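Local atomic coordinates of 3-ketosteroid-delta4-5alpha-dehydrogenase (Rhodococcus jostii, PDB entry 4AT2), a protein that catalyses the FAD-dependent dehydrogenation of 3-ketosteroids, introducing the delta-4 double bond into the steroid nucleus, probably as a step in bacterial steroid catabolism. Residues V133-Y136 against N137-V140. Residues are numbered along the deposited sequence; the frame is centred on the assembly and turned at random.
Sequences VEHY and NWLV
N137 begins the second half of this two-turn stretch of helix by hydrogen-bonding its backbone N-H to V133 O in a nearly straight bond, with N137 N 3.0 Å from V133 O. Its amide runs alongside the V133 side chain, with ND2 3.8 Å from V133 CG1, while OD1 sits at the edge of the Y136 ring, 3.5 Å from Y136 CD2. W138 N makes the next bond, to E134 O, at 2.8 Å and more bent (148°). Its indole lies nearly parallel to the H135 imidazole (planes at 17°) but is slid so far along that the two rings barely overlap. R500 ties this face together: it makes a salt bridge to E134, a hydrogen bond to H135 ND1 and a cation-pi contact with W138. L139, whose backbone N is hydrogen-bonded to H135 O, lays CD1 over one imidazole face, 4.3 Å from the H135 ring centroid, and H135 NE2 is hydrogen-bonded to S496 OG. The backbone N of V140 closes the series on Y136 O. With V140 CG2 beside the backbone N, this methyl rests over a face of the phenol, 3.6 Å from Y136 CE2. The four successive i to i+4 bonds are those of a regular alpha-helix, here helix 132-141, in which W138 packs against helices 51-62 and 202-214, and L139 against 202-214, of the FAD-binding part.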
loop_
_atom_site.group_PDB
_atom_site.type_symbol
_atom_site.label_atom_id
_atom_site.label_comp_id
_atom_site.label_asym_id
_atom_site.label_seq_id
_atom_site.Cartn_x
_atom_site.Cartn_y
_atom_site.Cartn_z
ATOM N N VAL A 133 -28.722 7.887 -7.863
ATOM C CA VAL A 133 -29.720 8.564 -8.691
ATOM C C VAL A 133 -30.232 9.837 -8.010
ATOM O O VAL A 133 -30.335 10.880 -8.655
ATOM C CB VAL A 133 -30.865 7.597 -9.078
ATOM C CG1 VAL A 133 -32.007 8.320 -9.800
ATOM C CG2 VAL A 133 -30.318 6.476 -9.954
ATOM N N GLU A 134 -30.511 9.765 -6.703
ATOM C CA GLU A 134 -30.926 10.954 -5.946
ATOM C C GLU A 134 -29.860 12.042 -6.044
ATOM O O GLU A 134 -30.177 13.229 -6.199
ATOM C CB GLU A 134 -31.213 10.606 -4.474
ATOM C CG GLU A 134 -31.825 11.751 -3.645
ATOM C CD GLU A 134 -30.814 12.789 -3.169
ATOM O OE1 GLU A 134 -29.600 12.495 -3.181
ATOM O OE2 GLU A 134 -31.225 13.909 -2.777
ATOM N N HIS A 135 -28.594 11.631 -5.978
ATOM C CA HIS A 135 -27.497 12.587 -6.021
ATOM C C HIS A 135 -27.358 13.240 -7.380
ATOM O O HIS A 135 -27.133 14.451 -7.462
ATOM C CB HIS A 135 -26.206 11.932 -5.551
ATOM C CG HIS A 135 -25.053 12.888 -5.408
ATOM N ND1 HIS A 135 -25.105 13.976 -4.612
ATOM C CD2 HIS A 135 -23.793 12.884 -5.990
ATOM C CE1 HIS A 135 -23.937 14.646 -4.694
ATOM N NE2 HIS A 135 -23.133 13.973 -5.538
ATOM N N TYR A 136 -27.539 12.465 -8.452
ATOM C CA TYR A 136 -27.537 13.036 -9.806
ATOM C C TYR A 136 -28.622 14.110 -9.893
ATOM O O TYR A 136 -28.377 15.205 -10.376
ATOM C CB TYR A 136 -27.792 11.962 -10.873
ATOM C CG TYR A 136 -27.945 12.550 -12.267
ATOM C CD1 TYR A 136 -26.826 12.870 -13.036
ATOM C CD2 TYR A 136 -29.211 12.816 -12.795
ATOM C CE1 TYR A 136 -26.961 13.429 -14.306
ATOM C CE2 TYR A 136 -29.358 13.377 -14.060
ATOM C CZ TYR A 136 -28.232 13.672 -14.815
ATOM O OH TYR A 136 -28.375 14.229 -16.074
ATOM N N ASN A 137 -29.823 13.762 -9.440
ATOM C CA ASN A 137 -30.958 14.675 -9.461
ATOM C C ASN A 137 -30.721 15.931 -8.622
ATOM O O ASN A 137 -31.124 17.026 -8.999
ATOM C CB ASN A 137 -32.224 13.938 -9.012
ATOM C CG ASN A 137 -32.664 12.887 -10.014
ATOM O OD1 ASN A 137 -32.347 12.986 -11.203
ATOM N ND2 ASN A 137 -33.384 11.869 -9.541
ATOM N N TRP A 138 -30.048 15.749 -7.493
ATOM C CA TRP A 138 -29.666 16.842 -6.612
ATOM C C TRP A 138 -28.737 17.807 -7.312
ATOM O O TRP A 138 -28.926 19.025 -7.232
ATOM C CB TRP A 138 -29.031 16.253 -5.358
ATOM C CG TRP A 138 -28.732 17.250 -4.271
ATOM C CD1 TRP A 138 -29.542 17.604 -3.192
ATOM C CD2 TRP A 138 -27.516 18.035 -4.116
ATOM N NE1 TRP A 138 -28.917 18.530 -2.402
ATOM C CE2 TRP A 138 -27.701 18.838 -2.905
ATOM C CE3 TRP A 138 -26.328 18.151 -4.834
ATOM C CZ2 TRP A 138 -26.719 19.707 -2.448
ATOM C CZ3 TRP A 138 -25.347 19.042 -4.364
ATOM C CH2 TRP A 138 -25.544 19.792 -3.199
ATOM N N LEU A 139 -27.756 17.281 -8.041
ATOM C CA LEU A 139 -26.836 18.127 -8.813
ATOM C C LEU A 139 -27.564 18.901 -9.908
ATOM O O LEU A 139 -27.340 20.108 -10.091
ATOM C CB LEU A 139 -25.715 17.285 -9.437
ATOM C CG LEU A 139 -24.783 16.642 -8.414
ATOM C CD1 LEU A 139 -23.904 15.569 -9.091
ATOM C CD2 LEU A 139 -23.930 17.701 -7.715
ATOM N N VAL A 140 -28.441 18.204 -10.625
ATOM C CA VAL A 140 -29.251 18.846 -11.659
ATOM C C VAL A 140 -30.087 19.980 -11.058
ATOM O O VAL A 140 -30.162 21.074 -11.642
ATOM C CB VAL A 140 -30.111 17.819 -12.433
ATOM C CG1 VAL A 140 -31.126 18.524 -13.327
ATOM C CG2 VAL A 140 -29.210 16.918 -13.266
#